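Local coordinates for lipase aflb (Neosartorya fumigata, PDB 6IDY), which probably hydrolyses the ester bonds of lipids, as a fungal lipase with an alpha/beta-hydrolase fold that carries a bound calcium ion, at residues R86-V91 and G410-L415; N103-L108 and L419-A424; A200-V205 and L423-K428; W232-L237 and W286-N291; C273-A278 and Y359-V364. All coordinates share one frame; numbering follows the deposited sequence.

Contact 1 (R86-V91 and G410-L415); sequences REILTV and GTEGLL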
# COMPACT_ATOMS: atom_id res chain seq x y z
N ARG A 86 4.19 -14.89 10.82
CA ARG A 86 4.71 -16.16 11.30
C ARG A 86 3.96 -17.35 10.69
O ARG A 86 4.59 -18.30 10.23
CB ARG A 86 4.64 -16.22 12.84
CG ARG A 86 5.26 -17.47 13.46
CD ARG A 86 4.51 -17.93 14.70
NE ARG A 86 5.14 -17.46 15.93
CZ ARG A 86 4.75 -16.39 16.62
NH1 ARG A 86 3.72 -15.66 16.21
NH2 ARG A 86 5.39 -16.04 17.73
N GLU A 87 2.62 -17.31 10.69
CA GLU A 87 1.75 -18.39 10.20
C GLU A 87 1.80 -18.59 8.68
O GLU A 87 1.57 -19.72 8.23
CB GLU A 87 0.31 -18.22 10.69
CG GLU A 87 0.13 -18.41 12.19
CD GLU A 87 0.66 -19.71 12.76
OE1 GLU A 87 0.35 -20.78 12.20
OE2 GLU A 87 1.40 -19.65 13.77
N ILE A 88 2.10 -17.52 7.91
CA ILE A 88 2.27 -17.52 6.45
C ILE A 88 3.27 -18.62 6.04
O ILE A 88 3.01 -19.38 5.09
CB ILE A 88 2.69 -16.08 6.00
CG1 ILE A 88 1.46 -15.14 5.83
CG2 ILE A 88 3.61 -16.03 4.78
CD1 ILE A 88 0.51 -15.41 4.69
N LEU A 89 4.38 -18.75 6.78
CA LEU A 89 5.37 -19.79 6.51
C LEU A 89 5.02 -21.13 7.16
O LEU A 89 5.28 -22.17 6.56
CB LEU A 89 6.79 -19.35 6.87
CG LEU A 89 7.48 -18.36 5.91
CD1 LEU A 89 8.89 -18.12 6.33
CD2 LEU A 89 7.48 -18.88 4.46
N THR A 90 4.41 -21.10 8.37
CA THR A 90 4.01 -22.31 9.13
C THR A 90 3.05 -23.18 8.31
O THR A 90 3.20 -24.40 8.27
CB THR A 90 3.45 -21.93 10.51
OG1 THR A 90 4.37 -21.07 11.17
CG2 THR A 90 3.16 -23.14 11.40
N VAL A 91 2.09 -22.54 7.61
CA VAL A 91 1.10 -23.23 6.76
C VAL A 91 1.68 -23.56 5.37
O VAL A 91 1.00 -24.21 4.57
CB VAL A 91 -0.26 -22.47 6.67
CG1 VAL A 91 -0.87 -22.25 8.05
CG2 VAL A 91 -0.13 -21.16 5.89
N GLY A 410 2.45 -14.42 -3.82
CA GLY A 410 3.44 -13.36 -3.82
C GLY A 410 3.02 -12.14 -3.03
O GLY A 410 3.84 -11.58 -2.29
N THR A 411 1.74 -11.73 -3.16
CA THR A 411 1.16 -10.61 -2.40
C THR A 411 1.20 -10.90 -0.90
O THR A 411 1.51 -10.03 -0.10
CB THR A 411 -0.25 -10.29 -2.91
OG1 THR A 411 -0.18 -9.95 -4.30
CG2 THR A 411 -0.93 -9.15 -2.14
N GLU A 412 0.89 -12.14 -0.51
CA GLU A 412 0.93 -12.58 0.88
C GLU A 412 2.37 -12.59 1.42
O GLU A 412 2.60 -12.19 2.56
CB GLU A 412 0.27 -13.97 1.04
CG GLU A 412 -1.26 -13.91 1.05
CD GLU A 412 -1.86 -12.93 2.05
OE1 GLU A 412 -1.29 -12.77 3.14
OE2 GLU A 412 -2.92 -12.33 1.74
N GLY A 413 3.32 -12.99 0.56
CA GLY A 413 4.74 -13.03 0.87
C GLY A 413 5.37 -11.68 1.20
O GLY A 413 6.46 -11.65 1.77
N LEU A 414 4.68 -10.57 0.86
CA LEU A 414 5.11 -9.19 1.14
C LEU A 414 5.30 -8.90 2.62
O LEU A 414 6.10 -8.04 2.99
CB LEU A 414 4.11 -8.17 0.56
CG LEU A 414 3.91 -8.14 -0.94
CD1 LEU A 414 2.77 -7.18 -1.30
CD2 LEU A 414 5.20 -7.81 -1.68
N LEU A 415 4.54 -9.61 3.48
CA LEU A 415 4.60 -9.48 4.93
C LEU A 415 5.98 -9.83 5.46
O LEU A 415 6.40 -9.27 6.47
CB LEU A 415 3.54 -10.37 5.60
CG LEU A 415 2.08 -9.97 5.38
CD1 LEU A 415 1.17 -11.03 5.91
CD2 LEU A 415 1.76 -8.62 6.01
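Ile88 buries the most surface in this contact: its branched side chain reaches from helix 81-90 into the angle between Glu412 and Leu415. Its CG1 lies beside the backbone N (chi1 -84°), which aims CD1 at the second segment. That methyl group ends 3.9 Å from Glu412 CB and 3.6 Å from Glu412 OE1, and the two side chains cross at about a right angle. In Glu412 the bend at chi2 (-52°) turns the carboxylate so that OE1 meets the methyl. On the other flank, Leu415 CD1 approaches Ile88 CG1 at 4.1 Å, again crosswise. The contact joins a methyl group to the flank of a carboxylate and to a leucine, with no polar bond between the segments; the buried carboxylate finds its polar partners elsewhere. Glu412 OE2 is hydrogen-bonded to the hydroxyls of Tyr366 and Thr360. OE1 lies close to Glu362 OE2, so at least one of the two acids is probably protonated in this enclosed setting. The arrangement is helix-on-helix packing: one side of helix 81-90 covers the junction between helices 405-412 and 414-424, in the helical layer outside the central sheet of the alpha/beta hydrolase.

Contact 2 (N103-L108 and L419-A424); sequences NGYLNL and LAEVLA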
# COMPACT_ATOMS: atom_id res chain seq x y z
N ASN A 103 13.36 -12.84 -1.52
CA ASN A 103 14.65 -12.80 -0.83
C ASN A 103 15.62 -11.77 -1.43
O ASN A 103 16.38 -11.15 -0.68
CB ASN A 103 15.29 -14.19 -0.75
CG ASN A 103 16.51 -14.27 0.13
OD1 ASN A 103 16.50 -13.91 1.31
ND2 ASN A 103 17.60 -14.77 -0.43
N GLY A 104 15.57 -11.58 -2.75
CA GLY A 104 16.43 -10.63 -3.46
C GLY A 104 15.80 -9.29 -3.78
O GLY A 104 16.22 -8.65 -4.75
N TYR A 105 14.82 -8.84 -2.97
CA TYR A 105 14.08 -7.57 -3.17
C TYR A 105 14.96 -6.30 -3.11
O TYR A 105 14.69 -5.36 -3.86
CB TYR A 105 12.88 -7.46 -2.20
CG TYR A 105 13.23 -6.99 -0.80
CD1 TYR A 105 13.78 -7.86 0.13
CD2 TYR A 105 13.03 -5.67 -0.41
CE1 TYR A 105 14.13 -7.43 1.41
CE2 TYR A 105 13.38 -5.22 0.86
CZ TYR A 105 13.92 -6.11 1.77
OH TYR A 105 14.25 -5.68 3.04
N LEU A 106 15.98 -6.26 -2.22
CA LEU A 106 16.86 -5.09 -2.04
C LEU A 106 17.67 -4.72 -3.28
O LEU A 106 17.85 -3.53 -3.55
CB LEU A 106 17.80 -5.26 -0.85
CG LEU A 106 17.24 -5.01 0.55
CD1 LEU A 106 18.30 -5.25 1.57
CD2 LEU A 106 16.73 -3.58 0.71
N ASN A 107 18.16 -5.72 -4.01
CA ASN A 107 18.96 -5.52 -5.22
C ASN A 107 18.12 -5.52 -6.50
O ASN A 107 18.66 -5.28 -7.59
CB ASN A 107 20.11 -6.53 -5.27
CG ASN A 107 21.11 -6.35 -4.16
OD1 ASN A 107 21.10 -7.07 -3.16
ND2 ASN A 107 21.99 -5.37 -4.29
N LEU A 108 16.80 -5.73 -6.37
CA LEU A 108 15.86 -5.74 -7.50
C LEU A 108 15.70 -4.32 -8.08
O LEU A 108 15.47 -3.37 -7.34
CB LEU A 108 14.49 -6.31 -7.06
CG LEU A 108 13.41 -6.46 -8.13
CD1 LEU A 108 13.59 -7.75 -8.93
CD2 LEU A 108 12.02 -6.45 -7.51
N LEU A 419 8.28 -7.24 7.56
CA LEU A 419 8.89 -7.57 8.84
C LEU A 419 10.39 -7.25 8.85
O LEU A 419 10.86 -6.61 9.78
CB LEU A 419 8.66 -9.03 9.26
CG LEU A 419 9.20 -9.40 10.66
CD1 LEU A 419 8.49 -8.62 11.76
CD2 LEU A 419 9.12 -10.89 10.90
N ALA A 420 11.11 -7.68 7.79
CA ALA A 420 12.54 -7.42 7.63
C ALA A 420 12.83 -5.92 7.66
O ALA A 420 13.71 -5.50 8.40
CB ALA A 420 13.03 -8.03 6.32
N GLU A 421 12.05 -5.10 6.90
CA GLU A 421 12.22 -3.65 6.87
C GLU A 421 11.97 -3.00 8.25
O GLU A 421 12.75 -2.14 8.67
CB GLU A 421 11.32 -3.01 5.80
CG GLU A 421 11.81 -3.20 4.37
CD GLU A 421 13.09 -2.46 4.00
OE1 GLU A 421 13.31 -1.34 4.52
OE2 GLU A 421 13.87 -3.00 3.19
N VAL A 422 10.90 -3.42 8.95
CA VAL A 422 10.56 -2.89 10.28
C VAL A 422 11.70 -3.19 11.28
O VAL A 422 12.18 -2.28 11.96
CB VAL A 422 9.17 -3.38 10.80
CG1 VAL A 422 8.98 -3.06 12.28
CG2 VAL A 422 8.04 -2.76 9.99
N LEU A 423 12.16 -4.46 11.30
CA LEU A 423 13.21 -4.90 12.22
C LEU A 423 14.56 -4.25 11.94
O LEU A 423 15.25 -3.89 12.89
CB LEU A 423 13.30 -6.43 12.27
CG LEU A 423 12.02 -7.19 12.72
CD1 LEU A 423 12.30 -8.67 12.90
CD2 LEU A 423 11.44 -6.62 14.01
N ALA A 424 14.91 -4.03 10.66
CA ALA A 424 16.18 -3.40 10.29
C ALA A 424 16.17 -1.88 10.44
O ALA A 424 17.24 -1.27 10.41
CB ALA A 424 16.56 -3.78 8.86
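The ring of Tyr105 meets Glu421 at its edge: carboxylate oxygen OE2 lies in the ring plane beside the hydroxyl end, 3.3 Å from Tyr105 CE2. One ring face is overlaid by the next residue in the chain, Leu106, whose CG stands 3.7 Å above the plane, toward the rim. The two flat groups are turned 85° against each other. Tyr105 OH donates a short hydrogen bond of 2.7 Å to Glu421 OE2, arriving on the anti side of the carboxylate and 28° out of its plane. A chi1 of 81° sets the tyrosine CG between its own backbone N and carbonyl carbon, sending the ring toward the helix. Glu421 is bent at its second torsion, which brings its acid group to the phenol. Two apolar groups border this bond: Ala420 CB lies 4.2 Å from Tyr105 OH, and Leu106 CD2 lies 3.8 Å from Glu421 OE2. Ile19 of helix 16-24 packs against both Tyr105 and Leu106, and Leu16 of that helix against Ala420. The motif is a side-chain hydrogen bond between loop and helix, joining the loop after helix 96-103 to helix 414-424 in the helical layer outside the central sheet of the alpha/beta hydrolase.

Contact 3 (A200-V205 and L423-K428); sequences ASLNDV and LAYKPK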
# COMPACT_ATOMS: atom_id res chain seq x y z
N ALA A 200 11.40 2.48 2.68
CA ALA A 200 10.17 1.71 2.49
C ALA A 200 8.99 2.24 3.32
O ALA A 200 8.36 1.48 4.07
CB ALA A 200 10.42 0.22 2.77
N SER A 201 8.71 3.56 3.21
CA SER A 201 7.60 4.24 3.90
C SER A 201 7.64 4.13 5.45
O SER A 201 6.60 4.32 6.09
CB SER A 201 6.25 3.76 3.36
OG SER A 201 6.21 3.82 1.95
N LEU A 202 8.81 3.84 6.04
CA LEU A 202 8.93 3.72 7.50
C LEU A 202 9.33 5.03 8.17
O LEU A 202 9.10 5.18 9.37
CB LEU A 202 9.86 2.57 7.93
CG LEU A 202 9.31 1.16 7.68
CD1 LEU A 202 10.40 0.15 7.87
CD2 LEU A 202 8.12 0.85 8.60
N ASN A 203 9.84 6.01 7.40
CA ASN A 203 10.13 7.34 7.92
C ASN A 203 8.81 8.11 8.04
O ASN A 203 7.75 7.61 7.65
CB ASN A 203 11.06 8.13 6.97
CG ASN A 203 12.49 7.70 6.88
OD1 ASN A 203 12.99 6.87 7.64
ND2 ASN A 203 13.20 8.28 5.93
N ASP A 204 8.90 9.33 8.58
CA ASP A 204 7.82 10.29 8.77
C ASP A 204 6.88 10.34 7.54
O ASP A 204 7.34 10.59 6.42
CB ASP A 204 8.47 11.66 9.03
CG ASP A 204 7.54 12.81 9.39
OD1 ASP A 204 6.31 12.63 9.32
OD2 ASP A 204 8.06 13.89 9.73
N VAL A 205 5.58 10.05 7.75
CA VAL A 205 4.53 10.06 6.71
C VAL A 205 4.49 11.42 6.00
O VAL A 205 4.27 11.46 4.79
CB VAL A 205 3.13 9.63 7.26
CG1 VAL A 205 2.07 9.65 6.16
CG2 VAL A 205 3.19 8.24 7.90
N LEU A 423 12.16 -4.46 11.30
CA LEU A 423 13.21 -4.90 12.22
C LEU A 423 14.56 -4.25 11.94
O LEU A 423 15.25 -3.89 12.89
CB LEU A 423 13.30 -6.43 12.27
CG LEU A 423 12.02 -7.19 12.72
CD1 LEU A 423 12.30 -8.67 12.90
CD2 LEU A 423 11.44 -6.62 14.01
N ALA A 424 14.91 -4.03 10.66
CA ALA A 424 16.18 -3.40 10.29
C ALA A 424 16.17 -1.88 10.44
O ALA A 424 17.24 -1.27 10.41
CB ALA A 424 16.56 -3.78 8.86
N TYR A 425 14.98 -1.26 10.57
CA TYR A 425 14.88 0.20 10.69
C TYR A 425 15.57 0.70 11.94
O TYR A 425 15.24 0.27 13.05
CB TYR A 425 13.42 0.68 10.63
CG TYR A 425 13.30 2.19 10.54
CD1 TYR A 425 13.32 2.98 11.69
CD2 TYR A 425 13.16 2.83 9.31
CE1 TYR A 425 13.21 4.37 11.61
CE2 TYR A 425 13.02 4.21 9.23
CZ TYR A 425 13.05 4.98 10.38
OH TYR A 425 12.93 6.35 10.31
N LYS A 426 16.53 1.61 11.76
CA LYS A 426 17.31 2.22 12.83
C LYS A 426 17.58 3.69 12.49
O LYS A 426 17.83 4.00 11.33
CB LYS A 426 18.64 1.46 13.04
CG LYS A 426 18.47 0.06 13.61
CD LYS A 426 19.75 -0.76 13.62
CE LYS A 426 19.44 -2.19 14.00
NZ LYS A 426 20.64 -2.93 14.46
N PRO A 427 17.53 4.63 13.47
CA PRO A 427 17.20 4.42 14.89
C PRO A 427 15.70 4.27 15.13
O PRO A 427 14.91 4.91 14.44
CB PRO A 427 17.83 5.64 15.57
CG PRO A 427 17.76 6.73 14.53
CD PRO A 427 17.78 6.05 13.17
N LYS A 428 15.32 3.40 16.07
CA LYS A 428 13.91 3.21 16.40
C LYS A 428 13.42 4.34 17.30
O LYS A 428 14.24 5.04 17.90
CB LYS A 428 13.63 1.81 16.97
CG LYS A 428 13.49 0.78 15.85
CD LYS A 428 13.09 -0.59 16.33
CE LYS A 428 13.04 -1.56 15.17
NZ LYS A 428 14.39 -1.88 14.63
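The turn that presses Tyr425 against Leu202 is tied from within by Lys428, whose NZ is gripped by two backbone carbonyls. It donates to Leu423 O and to Tyr425 O, each at 2.8 Å. The ammonium approaches Leu423 O from well above the carbonyl plane, 50° out of it, but is tilted only 18° from the plane of the Tyr425 carbonyl. A turn in the last torsion of Lys428 (chi4 70°) bends NZ back to the end of helix 414-424, where Tyr425 is the first residue to leave helical geometry. Across the contact, Tyr425 has its ring swung beside its own carbonyl carbon and directed at the loop. Leu202 runs past it in the opposite direction, with CB 3.6 Å from Tyr425 CD2 and CD1 4.1 Å from Tyr425 CB. The amide of Asn203 comes to the hydroxyl end of the ring, its plane steeply inclined to the ring. Leu202 itself is held to helix 283-287 by backbone bonding with Ser284, while Asp204 serves as the N-cap of helix 205-223. Leu202 gives the apolar part of the join, with the Asn203 amide near the phenol hydroxyl, whereas the lysine ties the polypeptide where it leaves the helix. A positive group beside the carbonyls at a helix C-terminus would probably offset the negative end of the helix dipole.

Contact 4 (W232-L237 and W286-N291); sequences WSQGGL and WQQGWN
Gln234 CA lies 8.0 Å from Gln288 CA. Gln234 occupies a type II' beta turn from Trp232 to Gly235, with Ser233 strained into positive phi (54°) and Gly235 N bonded to Trp232 O at 2.8 Å. Strand 227-232 passes through this turn into helix 235-245, consistent with the nucleophile elbow of alpha/beta hydrolases, with Ser233, which is hydrogen-bonded to His361, as the probable nucleophile. The two glutamines cross at about a right angle, their amide planes 74° apart. Gln288, extended beyond CG, lays the NH2 end of its amide against the aliphatic stem of Gln234: NE2 is 3.4 Å from Gln234 CB and 3.5 Å from Gln234 CG. From the first turn of the helix, Leu237 CD1 packs on Gln288 CG at 3.7 Å. Both amides have polar partners outside the contact, among them Asp262 OD2 for Gln288 NE2, Ser201 O and Thr169 OG1 for Gln234 NE2, and Asn208 ND2 for Gln234 OE1. The amide of Gln288 therefore rests on the hydrocarbon stem of a turn residue already held by polar bonds. As in related lipases, the backbone N of Gln234, the residue after the probable nucleophile Ser233, would help to form the oxyanion hole.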
# COMPACT_ATOMS: atom_id res chain seq x y z
N TRP A 232 -1.95 1.65 -1.61
CA TRP A 232 -2.15 0.54 -0.70
C TRP A 232 -1.73 0.96 0.69
O TRP A 232 -0.71 1.62 0.84
CB TRP A 232 -1.38 -0.73 -1.13
CG TRP A 232 -1.54 -1.88 -0.16
CD1 TRP A 232 -2.71 -2.45 0.25
CD2 TRP A 232 -0.49 -2.56 0.55
NE1 TRP A 232 -2.46 -3.44 1.17
CE2 TRP A 232 -1.10 -3.52 1.38
CE3 TRP A 232 0.91 -2.46 0.56
CZ2 TRP A 232 -0.36 -4.39 2.21
CZ3 TRP A 232 1.64 -3.31 1.38
CH2 TRP A 232 1.01 -4.27 2.18
N SER A 233 -2.53 0.59 1.72
CA SER A 233 -2.23 0.81 3.13
C SER A 233 -1.91 2.29 3.42
O SER A 233 -2.71 3.16 3.04
CB SER A 233 -1.07 -0.11 3.54
OG SER A 233 -0.79 -0.09 4.92
N GLN A 234 -0.73 2.57 4.01
CA GLN A 234 -0.23 3.91 4.31
C GLN A 234 -0.19 4.80 3.06
O GLN A 234 -0.25 6.03 3.19
CB GLN A 234 1.15 3.84 4.95
CG GLN A 234 1.62 5.16 5.53
CD GLN A 234 3.11 5.29 5.46
OE1 GLN A 234 3.64 6.29 4.97
NE2 GLN A 234 3.82 4.29 5.95
N GLY A 235 -0.11 4.19 1.88
CA GLY A 235 -0.13 4.90 0.60
C GLY A 235 -1.29 5.88 0.48
O GLY A 235 -1.15 6.94 -0.12
N GLY A 236 -2.43 5.50 1.08
CA GLY A 236 -3.64 6.32 1.15
C GLY A 236 -3.41 7.57 1.97
O GLY A 236 -3.82 8.67 1.57
N LEU A 237 -2.70 7.42 3.11
CA LEU A 237 -2.35 8.55 3.98
C LEU A 237 -1.38 9.49 3.27
O LEU A 237 -1.55 10.70 3.33
CB LEU A 237 -1.75 8.08 5.32
CG LEU A 237 -2.73 7.48 6.33
CD1 LEU A 237 -1.98 6.85 7.49
CD2 LEU A 237 -3.68 8.54 6.87
N TRP A 286 4.24 4.74 14.48
CA TRP A 286 3.66 5.55 15.54
C TRP A 286 2.61 6.54 15.03
O TRP A 286 1.57 6.68 15.67
CB TRP A 286 4.74 6.25 16.38
CG TRP A 286 5.33 5.36 17.44
CD1 TRP A 286 6.64 5.02 17.58
CD2 TRP A 286 4.61 4.65 18.46
NE1 TRP A 286 6.79 4.16 18.64
CE2 TRP A 286 5.56 3.93 19.21
CE3 TRP A 286 3.25 4.58 18.83
CZ2 TRP A 286 5.21 3.13 20.30
CZ3 TRP A 286 2.91 3.80 19.93
CH2 TRP A 286 3.87 3.09 20.65
N GLN A 287 2.85 7.16 13.86
CA GLN A 287 1.90 8.12 13.26
C GLN A 287 0.59 7.49 12.81
O GLN A 287 -0.41 8.19 12.71
CB GLN A 287 2.54 8.84 12.06
CG GLN A 287 3.60 9.85 12.47
CD GLN A 287 4.38 10.35 11.28
OE1 GLN A 287 4.89 9.58 10.46
NE2 GLN A 287 4.49 11.66 11.19
N GLN A 288 0.59 6.18 12.56
CA GLN A 288 -0.60 5.48 12.10
C GLN A 288 -1.52 5.01 13.24
O GLN A 288 -2.48 4.27 12.99
CB GLN A 288 -0.23 4.34 11.13
CG GLN A 288 0.20 4.92 9.79
CD GLN A 288 0.71 3.88 8.86
OE1 GLN A 288 1.89 3.49 8.89
NE2 GLN A 288 -0.16 3.39 8.01
N GLY A 289 -1.27 5.49 14.45
CA GLY A 289 -2.16 5.25 15.58
C GLY A 289 -3.42 6.09 15.39
O GLY A 289 -3.35 7.17 14.79
N TRP A 290 -4.56 5.60 15.87
CA TRP A 290 -5.87 6.26 15.74
C TRP A 290 -5.91 7.70 16.23
O TRP A 290 -6.51 8.54 15.56
CB TRP A 290 -6.94 5.45 16.49
CG TRP A 290 -8.35 5.85 16.15
CD1 TRP A 290 -9.12 6.77 16.80
CD2 TRP A 290 -9.15 5.34 15.07
NE1 TRP A 290 -10.36 6.85 16.20
CE2 TRP A 290 -10.40 5.99 15.13
CE3 TRP A 290 -8.94 4.38 14.07
CZ2 TRP A 290 -11.43 5.72 14.22
CZ3 TRP A 290 -9.96 4.11 13.17
CH2 TRP A 290 -11.20 4.77 13.26
N ASN A 291 -5.33 7.97 17.40
CA ASN A 291 -5.41 9.28 18.05
C ASN A 291 -4.14 10.13 17.98
O ASN A 291 -3.97 11.06 18.78
CB ASN A 291 -5.87 9.11 19.50
CG ASN A 291 -7.36 9.28 19.62
OD1 ASN A 291 -7.88 10.40 19.76
ND2 ASN A 291 -8.09 8.18 19.52

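Contact 5 (C273-A278 and Y359-V364); sequences CPWLAA and YTHEGV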
# COMPACT_ATOMS: atom_id res chain seq x y z
N CYS A 273 2.88 0.25 19.28
CA CYS A 273 2.67 0.77 17.93
C CYS A 273 1.91 -0.18 17.00
O CYS A 273 2.09 -1.39 17.10
CB CYS A 273 4.01 1.18 17.32
SG CYS A 273 5.09 -0.22 16.94
N PRO A 274 1.20 0.36 15.98
CA PRO A 274 0.64 -0.51 14.93
C PRO A 274 1.76 -1.32 14.25
O PRO A 274 2.93 -0.93 14.31
CB PRO A 274 0.07 0.49 13.93
CG PRO A 274 -0.23 1.71 14.75
CD PRO A 274 0.91 1.78 15.70
N TRP A 275 1.40 -2.46 13.62
CA TRP A 275 2.32 -3.40 12.95
C TRP A 275 3.20 -4.16 13.95
O TRP A 275 2.86 -5.28 14.32
CB TRP A 275 3.19 -2.72 11.86
CG TRP A 275 2.41 -2.17 10.71
CD1 TRP A 275 1.68 -1.01 10.68
CD2 TRP A 275 2.35 -2.72 9.39
NE1 TRP A 275 1.15 -0.82 9.43
CE2 TRP A 275 1.55 -1.85 8.61
CE3 TRP A 275 2.89 -3.86 8.78
CZ2 TRP A 275 1.24 -2.12 7.27
CZ3 TRP A 275 2.60 -4.11 7.45
CH2 TRP A 275 1.80 -3.23 6.70
N LEU A 276 4.31 -3.54 14.40
CA LEU A 276 5.32 -4.14 15.28
C LEU A 276 4.81 -4.47 16.69
O LEU A 276 5.31 -5.42 17.29
CB LEU A 276 6.58 -3.25 15.34
CG LEU A 276 7.84 -3.85 16.00
CD1 LEU A 276 8.29 -5.14 15.31
CD2 LEU A 276 8.97 -2.85 16.04
N ALA A 277 3.83 -3.71 17.21
CA ALA A 277 3.25 -3.94 18.55
C ALA A 277 4.33 -3.89 19.65
O ALA A 277 4.33 -4.68 20.58
CB ALA A 277 2.45 -5.24 18.60
N ALA A 278 5.23 -2.91 19.53
CA ALA A 278 6.34 -2.70 20.47
C ALA A 278 6.37 -1.25 20.98
O ALA A 278 5.53 -0.43 20.58
CB ALA A 278 7.65 -3.05 19.78
N TYR A 359 -10.20 -11.70 3.03
CA TYR A 359 -9.22 -10.89 2.32
C TYR A 359 -8.51 -10.03 3.32
O TYR A 359 -9.11 -9.17 3.96
CB TYR A 359 -9.84 -10.07 1.18
CG TYR A 359 -10.29 -10.95 0.04
CD1 TYR A 359 -11.55 -11.54 0.04
CD2 TYR A 359 -9.43 -11.25 -1.02
CE1 TYR A 359 -11.96 -12.39 -0.98
CE2 TYR A 359 -9.83 -12.10 -2.05
CZ TYR A 359 -11.10 -12.65 -2.03
OH TYR A 359 -11.51 -13.49 -3.03
N THR A 360 -7.22 -10.30 3.48
CA THR A 360 -6.34 -9.61 4.42
C THR A 360 -6.08 -8.16 3.96
O THR A 360 -6.58 -7.74 2.91
CB THR A 360 -5.03 -10.39 4.51
OG1 THR A 360 -4.51 -10.52 3.18
CG2 THR A 360 -5.20 -11.78 5.13
N HIS A 361 -5.30 -7.41 4.75
CA HIS A 361 -4.89 -6.04 4.46
C HIS A 361 -4.24 -6.02 3.07
O HIS A 361 -4.62 -5.21 2.22
CB HIS A 361 -3.91 -5.58 5.54
CG HIS A 361 -3.44 -4.17 5.42
ND1 HIS A 361 -4.29 -3.10 5.66
CD2 HIS A 361 -2.20 -3.69 5.16
CE1 HIS A 361 -3.55 -2.02 5.50
NE2 HIS A 361 -2.29 -2.33 5.22
N GLU A 362 -3.29 -6.95 2.84
CA GLU A 362 -2.58 -7.17 1.57
C GLU A 362 -3.48 -7.86 0.54
O GLU A 362 -3.39 -7.54 -0.64
CB GLU A 362 -1.24 -7.94 1.77
CG GLU A 362 -1.33 -9.35 2.36
CD GLU A 362 -1.62 -9.49 3.85
OE1 GLU A 362 -1.70 -8.46 4.55
OE2 GLU A 362 -1.77 -10.64 4.32
N GLY A 363 -4.37 -8.74 1.01
CA GLY A 363 -5.31 -9.50 0.20
C GLY A 363 -6.27 -8.70 -0.66
O GLY A 363 -6.69 -9.19 -1.71
N VAL A 364 -6.61 -7.47 -0.25
CA VAL A 364 -7.50 -6.61 -1.04
C VAL A 364 -6.85 -6.28 -2.41
O VAL A 364 -7.56 -6.10 -3.40
CB VAL A 364 -8.02 -5.36 -0.25
CG1 VAL A 364 -9.09 -4.60 -1.04
CG2 VAL A 364 -8.58 -5.76 1.11
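Trp275 and His361 touch at one point, where CZ2 of the six-membered ring comes 4.1 Å from His361 NE2. The six-membered ring of the tryptophan and the imidazole are nearly perpendicular, at 84°, and approach obliquely with centroids 5.9 Å apart. This is the single touch between the segments; their closest CA atoms, of Trp275 and His361, are 11.4 Å apart, and the indole and the imidazole together span the gap. The firmly held side is that of the histidine. Its imidazole, set beside the carbonyl carbon by chi1 -177°, is hydrogen-bonded through ND1 to Asp318 OD2 and through NE2 to Ser233 OG, geometry consistent with a Ser-His-Asp catalytic triad. The loop that carries it contains an ST motif, in which Gly363 N donates to Thr360 OG1 at 2.8 Å. On the other side, a disulfide from Cys273 ties the loop bearing Trp275 to Cys281. The indole packs edge-to-face with Phe81 of helix 81-90 and touches Ala418 of helix 414-424 and Leu285 of helix 283-287, whereas His361 O accepts from Trp232 NE1 at the end of strand 227-232.

In the fold
Contacts 4 and 5 lie nearest the middle of the chain, their centres about 10 and 11 Å from its centre, and both are buried; contacts 1, 2 and 3 sit about 16 Å out. Of these outer three, contact 1 is fully buried, whereas contacts 2 and 3 are partly open. All three use helix 414-424: contact 1 its start, contact 2 its later turns, contact 3 its exit. Contact 1 sets aliphatic groups against each other and against a buried carboxylate; contact 2 adds a tyrosine-carboxylate hydrogen bond, and contact 3 pairs leucine-on-ring packing with lysine bonds inside its own turn. Contacts 4 and 5 together frame the probable catalytic centre, while Ser201 and Asp204 join contact 3 to contact 4 by hydrogen bonds.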